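Local coordinates for 4-aminobutyrate transaminase (Acinetobacter baumannii, PDB 6WOP), which probably catalyses the pyridoxal-phosphate-dependent transfer of the amino group of 4-aminobutyrate to 2-oxoglutarate, as a class-III aminotransferase, at residues Thr348-Leu353 / Val357-Glu362; Leu379-Cys384 / Asn389-Leu394. One frame throughout, in Å; residues are numbered along the deposited sequence.

Contact 1 (348-353 with 357-362) and contact 2 (379-384 with 389-394) are two antiparallel hairpins that follow one another along the chain and lie side by side in one mixed sheet, their centres about 10 Å apart. Strands 356-361 and 390-393 are the neighbours that join them: Val357 O lies 2.8 Å from Phe393 N, and Leu361 N lies 2.8 Å from Asn389 O, both probable hydrogen bonds. Strand 347-353 is an edge strand of the sheet within this chain, whereas contact 2 is buried deeper in the sheet. Glu360 of contact 1 also meets Asn389 of contact 2 through its OE1. Arg392 of contact 2 makes a salt bridge to Glu212 and a weak hydrogen bond to Gln243.

Contact 1: residues Thr348-Leu353 / Val357-Glu362; sequences TDIRAL and VAVELE
Arg351 and Glu360 form a salt bridge over one face of this antiparallel hairpin. Arg351 presents NH1 and NH2 end-on to a single oxygen: NH1 lies 2.8 Å and NH2 3.0 Å from Glu360 OE2, reaching it from opposite faces of the carboxylate. The guanidinium and carboxylate planes stand 79° apart, so the two groups are not paired flat. The bend at chi3 (-77°) turns the arginine chain back across the strands, and NH1 also meets Asp349 OD2 at 2.9 Å, on the anti side but tilted well out of that carboxylate's plane. Lys177 makes a further salt bridge to Glu360 OE2, while Gly214 O accepts from Arg351 NH2.

Backbone pairing beneath is regular from Asp349 to Ala352. Arg351 and Ala358 exchange two bonds, N to O at 3.0 Å each way, and Glu360 N donates to Asp349 O. Thr348 N also donates to Glu360 O, with an N-H...O angle of 173°; Thr348 and Asp349 thus both face Glu360, a classic beta bulge. The other face is apolar and sparse across the hairpin: Ala352 CB is 4.1 Å from Val357 CG2, and helix 321-342 packs on Ile350, Ala352 and Val357.

Against the buried, doubly gripped Glu360 and these straight backbone bonds, the exposed Thr348 and Glu362 end is loose. There Thr348 CG2 merely touches Glu362 CG, and a water joins Thr348 OG1 to Glu360 OE1. With two carboxylates and two cationic side chains in one network, the charges probably largely compensate one another, and Glu360 is probably held ionised by the arginine and lysine.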
loop_
_atom_site.group_PDB
_atom_site.type_symbol
_atom_site.label_atom_id
_atom_site.label_comp_id
_atom_site.label_asym_id
_atom_site.label_seq_id
_atom_site.Cartn_x
_atom_site.Cartn_y
_atom_site.Cartn_z
ATOM N N THR A 348 -23.733 24.569 22.808
ATOM C CA THR A 348 -23.838 24.905 21.386
ATOM C C THR A 348 -24.724 23.959 20.589
ATOM O O THR A 348 -25.194 24.347 19.511
ATOM C CB THR A 348 -22.473 24.916 20.685
ATOM O OG1 THR A 348 -21.865 23.613 20.781
ATOM C CG2 THR A 348 -21.548 25.965 21.226
ATOM N N ASP A 349 -24.949 22.738 21.071
ATOM C CA ASP A 349 -25.754 21.772 20.339
ATOM C C ASP A 349 -26.229 20.733 21.332
ATOM O O ASP A 349 -25.549 20.451 22.321
ATOM C CB ASP A 349 -24.974 21.056 19.221
ATOM C CG ASP A 349 -25.897 20.515 18.085
ATOM O OD1 ASP A 349 -27.147 20.726 18.200
ATOM O OD2 ASP A 349 -25.368 19.925 17.070
ATOM N N ILE A 350 -27.385 20.153 21.039
ATOM C CA ILE A 350 -27.900 18.966 21.714
ATOM C C ILE A 350 -28.260 17.979 20.614
ATOM O O ILE A 350 -28.978 18.341 19.683
ATOM C CB ILE A 350 -29.114 19.280 22.589
ATOM C CG1 ILE A 350 -28.713 20.257 23.734
ATOM C CG2 ILE A 350 -29.670 17.963 23.137
ATOM C CD1 ILE A 350 -29.858 20.933 24.539
ATOM N N ARG A 351 -27.695 16.773 20.653
ATOM C CA ARG A 351 -27.971 15.784 19.617
ATOM C C ARG A 351 -28.556 14.545 20.263
ATOM O O ARG A 351 -28.152 14.182 21.365
ATOM C CB ARG A 351 -26.708 15.404 18.850
ATOM C CG ARG A 351 -26.150 16.640 18.117
ATOM C CD ARG A 351 -24.930 16.311 17.275
ATOM N NE ARG A 351 -23.681 16.136 18.039
ATOM C CZ ARG A 351 -22.845 17.113 18.399
ATOM N NH1 ARG A 351 -23.114 18.398 18.111
ATOM N NH2 ARG A 351 -21.737 16.799 19.065
ATOM N N ALA A 352 -29.461 13.861 19.567
ATOM C CA ALA A 352 -30.175 12.777 20.254
ATOM C C ALA A 352 -30.825 11.842 19.246
ATOM O O ALA A 352 -31.524 12.294 18.322
ATOM C CB ALA A 352 -31.250 13.338 21.160
ATOM N N LEU A 353 -30.623 10.545 19.431
ATOM C CA LEU A 353 -31.541 9.563 18.864
ATOM C C LEU A 353 -31.795 8.523 19.950
ATOM O O LEU A 353 -30.848 7.857 20.368
ATOM C CB LEU A 353 -30.964 8.922 17.605
ATOM C CG LEU A 353 -31.990 8.020 16.914
ATOM C CD1 LEU A 353 -33.147 8.821 16.407
ATOM C CD2 LEU A 353 -31.297 7.251 15.781
ATOM N N VAL A 357 -27.535 10.187 23.258
ATOM C CA VAL A 357 -27.693 11.622 23.500
ATOM C C VAL A 357 -26.347 12.230 23.859
ATOM O O VAL A 357 -25.577 11.638 24.628
ATOM C CB VAL A 357 -28.698 11.924 24.648
ATOM C CG1 VAL A 357 -28.888 13.482 24.835
ATOM C CG2 VAL A 357 -30.010 11.252 24.406
ATOM N N ALA A 358 -26.103 13.449 23.367
ATOM C CA ALA A 358 -24.876 14.173 23.667
ATOM C C ALA A 358 -25.163 15.661 23.760
ATOM O O ALA A 358 -26.050 16.172 23.078
ATOM C CB ALA A 358 -23.814 13.948 22.589
ATOM N N VAL A 359 -24.340 16.370 24.538
ATOM C CA VAL A 359 -24.372 17.830 24.611
ATOM C C VAL A 359 -22.995 18.368 24.209
ATOM O O VAL A 359 -21.964 17.857 24.662
ATOM C CB VAL A 359 -24.786 18.336 25.996
ATOM C CG1 VAL A 359 -23.742 17.994 27.057
ATOM C CG2 VAL A 359 -25.072 19.847 25.930
ATOM N N GLU A 360 -22.968 19.333 23.301
ATOM C CA GLU A 360 -21.700 19.925 22.873
ATOM C C GLU A 360 -21.543 21.280 23.542
ATOM O O GLU A 360 -22.502 22.075 23.623
ATOM C CB GLU A 360 -21.596 20.106 21.354
ATOM C CG GLU A 360 -20.223 20.687 20.921
ATOM C CD GLU A 360 -19.947 20.423 19.462
ATOM O OE1 GLU A 360 -19.089 21.095 18.838
ATOM O OE2 GLU A 360 -20.648 19.557 18.933
ATOM N N LEU A 361 -20.345 21.541 24.032
ATOM C CA LEU A 361 -20.081 22.789 24.728
ATOM C C LEU A 361 -19.135 23.626 23.884
ATOM O O LEU A 361 -18.527 23.131 22.935
ATOM C CB LEU A 361 -19.510 22.522 26.134
ATOM C CG LEU A 361 -20.405 21.784 27.169
ATOM C CD1 LEU A 361 -20.422 20.313 27.002
ATOM C CD2 LEU A 361 -19.907 22.036 28.565
ATOM N N GLU A 362 -19.026 24.900 24.234
ATOM C CA GLU A 362 -18.146 25.759 23.442
ATOM C C GLU A 362 -16.712 25.253 23.446
ATOM O O GLU A 362 -16.038 25.252 22.412
ATOM C CB GLU A 362 -18.210 27.193 23.945
ATOM C CG GLU A 362 -18.931 28.027 22.958
ATOM C CD GLU A 362 -19.336 29.341 23.502
ATOM O OE1 GLU A 362 -18.607 29.839 24.404
ATOM O OE2 GLU A 362 -20.378 29.868 23.027
HETATM O O HOH W 1 -19.452 23.862 19.428
#

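Contact 2: residues Leu379-Cys384 / Asn389-Leu394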
loop_
_atom_site.group_PDB
_atom_site.type_symbol
_atom_site.label_atom_id
_atom_site.label_comp_id
_atom_site.label_asym_id
_atom_site.label_seq_id
_atom_site.Cartn_x
_atom_site.Cartn_y
_atom_site.Cartn_z
ATOM N N LEU A 379 -20.722 10.793 39.864
ATOM C CA LEU A 379 -21.336 10.650 38.547
ATOM C C LEU A 379 -20.231 10.484 37.500
ATOM O O LEU A 379 -19.372 11.342 37.359
ATOM C CB LEU A 379 -22.248 11.860 38.229
ATOM C CG LEU A 379 -22.844 11.750 36.820
ATOM C CD1 LEU A 379 -23.838 10.477 36.646
ATOM C CD2 LEU A 379 -23.462 13.090 36.406
ATOM N N LEU A 380 -20.231 9.362 36.783
ATOM C CA LEU A 380 -19.194 9.044 35.812
ATOM C C LEU A 380 -19.677 9.459 34.437
ATOM O O LEU A 380 -20.614 8.845 33.914
ATOM C CB LEU A 380 -18.905 7.537 35.837
ATOM C CG LEU A 380 -17.952 6.967 34.759
ATOM C CD1 LEU A 380 -16.593 7.647 34.831
ATOM C CD2 LEU A 380 -17.756 5.463 34.931
ATOM N N LEU A 381 -18.980 10.431 33.814
ATOM C CA LEU A 381 -19.328 11.005 32.515
ATOM C C LEU A 381 -18.204 10.819 31.513
ATOM O O LEU A 381 -17.032 10.979 31.870
ATOM C CB LEU A 381 -19.583 12.543 32.629
ATOM C CG LEU A 381 -20.817 13.000 33.428
ATOM C CD1 LEU A 381 -20.947 14.565 33.515
ATOM C CD2 LEU A 381 -22.035 12.355 32.765
ATOM N N LEU A 382 -18.565 10.542 30.248
ATOM C CA LEU A 382 -17.595 10.477 29.153
ATOM C C LEU A 382 -17.664 11.688 28.224
ATOM O O LEU A 382 -18.750 12.206 27.943
ATOM C CB LEU A 382 -17.822 9.241 28.303
ATOM C CG LEU A 382 -17.849 7.884 29.027
ATOM C CD1 LEU A 382 -18.298 6.855 28.015
ATOM C CD2 LEU A 382 -16.470 7.556 29.597
ATOM N N THR A 383 -16.504 12.061 27.665
ATOM C CA THR A 383 -16.448 13.063 26.594
ATOM C C THR A 383 -16.127 12.423 25.239
ATOM O O THR A 383 -15.839 11.230 25.120
ATOM C CB THR A 383 -15.428 14.163 26.890
ATOM O OG1 THR A 383 -14.118 13.587 27.032
ATOM C CG2 THR A 383 -15.839 14.968 28.158
ATOM N N CYS A 384 -16.217 13.217 24.183
ATOM C CA CYS A 384 -16.051 12.704 22.841
ATOM C C CYS A 384 -15.747 13.899 21.974
ATOM O O CYS A 384 -15.502 14.999 22.490
ATOM C CB CYS A 384 -17.305 12.005 22.323
ATOM S SG CYS A 384 -18.900 12.815 22.740
ATOM N N ASN A 389 -15.086 18.414 23.214
ATOM C CA ASN A 389 -16.005 19.353 23.843
ATOM C C ASN A 389 -17.414 18.796 23.914
ATOM O O ASN A 389 -18.364 19.541 24.157
ATOM C CB ASN A 389 -15.982 20.691 23.098
ATOM C CG ASN A 389 -16.382 20.551 21.657
ATOM O OD1 ASN A 389 -16.193 19.493 21.052
ATOM N ND2 ASN A 389 -16.959 21.589 21.098
ATOM N N VAL A 390 -17.584 17.498 23.688
ATOM C CA VAL A 390 -18.896 16.867 23.689
ATOM C C VAL A 390 -18.977 15.912 24.862
ATOM O O VAL A 390 -18.099 15.064 25.033
ATOM C CB VAL A 390 -19.146 16.123 22.374
ATOM C CG1 VAL A 390 -20.581 15.603 22.415
ATOM C CG2 VAL A 390 -18.872 17.116 21.130
ATOM N N ILE A 391 -20.032 16.014 25.660
ATOM C CA ILE A 391 -20.318 15.000 26.686
ATOM C C ILE A 391 -21.362 14.069 26.115
ATOM O O ILE A 391 -22.427 14.525 25.689
ATOM C CB ILE A 391 -20.829 15.647 27.980
ATOM C CG1 ILE A 391 -19.773 16.575 28.566
ATOM C CG2 ILE A 391 -21.349 14.563 29.003
ATOM C CD1 ILE A 391 -20.357 17.523 29.589
ATOM N N ARG A 392 -21.084 12.771 26.099
ATOM C CA ARG A 392 -22.027 11.822 25.526
ATOM C C ARG A 392 -22.578 10.985 26.655
ATOM O O ARG A 392 -21.898 10.788 27.666
ATOM C CB ARG A 392 -21.346 10.912 24.484
ATOM C CG ARG A 392 -20.140 10.171 25.090
ATOM C CD ARG A 392 -19.580 9.193 24.066
ATOM N NE ARG A 392 -18.165 8.900 24.297
ATOM C CZ ARG A 392 -17.494 7.921 23.707
ATOM N NH1 ARG A 392 -18.113 7.108 22.873
ATOM N NH2 ARG A 392 -16.201 7.750 23.961
ATOM N N PHE A 393 -23.828 10.532 26.522
ATOM C CA PHE A 393 -24.510 9.826 27.616
ATOM C C PHE A 393 -24.802 8.393 27.210
ATOM O O PHE A 393 -25.520 8.152 26.227
ATOM C CB PHE A 393 -25.794 10.573 27.992
ATOM C CG PHE A 393 -25.525 11.953 28.463
ATOM C CD1 PHE A 393 -25.216 12.176 29.806
ATOM C CD2 PHE A 393 -25.500 13.017 27.563
ATOM C CE1 PHE A 393 -24.893 13.454 30.271
ATOM C CE2 PHE A 393 -25.165 14.301 28.005
ATOM C CZ PHE A 393 -24.861 14.506 29.377
ATOM N N LEU A 394 -24.243 7.441 27.968
ATOM C CA LEU A 394 -24.326 6.010 27.692
ATOM C C LEU A 394 -24.736 5.200 28.914
ATOM O O LEU A 394 -24.271 4.041 29.104
ATOM C CB LEU A 394 -22.977 5.523 27.181
ATOM C CG LEU A 394 -22.738 6.070 25.780
ATOM C CD1 LEU A 394 -21.203 5.859 25.383
ATOM C CD2 LEU A 394 -23.675 5.363 24.819
HETATM O O HOH W 2 -21.307 10.227 30.040
#
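Arg392 N donates to Leu382 O over 3.0 Å with an N-H...O angle of 156°, the soundest direct bond between these strands. That N-H bond is supplemented at the same carbonyl oxygen by a CA-H...O contact from Ile391 CA at 3.4 Å. Other backbone links are weaker: Cys384 N reaches Val390 O at 2.8 Å, but the bond is bent and weak, and Val390 N to Cys384 O is long. A water accepts from Leu382 N; it also approaches Arg392 O, but too closely to be sound, so a bridge between the strands there is doubtful. Strands 382-384 and 390-393 run at 126° to each other, well short of antiparallel.

Arg392 runs extended from CG to NE across Leu382 and Cys384. Its CG sits between the backbone N and carbonyl carbon (chi1 56°), bringing NE within 3.4 Å of Thr383 O in a weak bond at the guanidinium edge, while Leu382 CD1 lies over one guanidinium face. Beside its stem, Cys384 SG approaches Arg392 CB at 3.6 Å and Val390 CG1 at 3.3 Å, the latter a tight, rather short contact. Beyond, the guanidinium finds its stronger partner in Glu212, through a salt bridge from NH2. Farther along, Leu381 CD2 meets Phe393 CE1 at 3.9 Å, the two side chains lying side by side and pointing the same way.

Helices 364-376 and 401-416 cover that Leu381 side, strand 356-361 pairs with 390-393, strand 43-46 borders Leu380, and Val81 of the second subunit packs on Leu382.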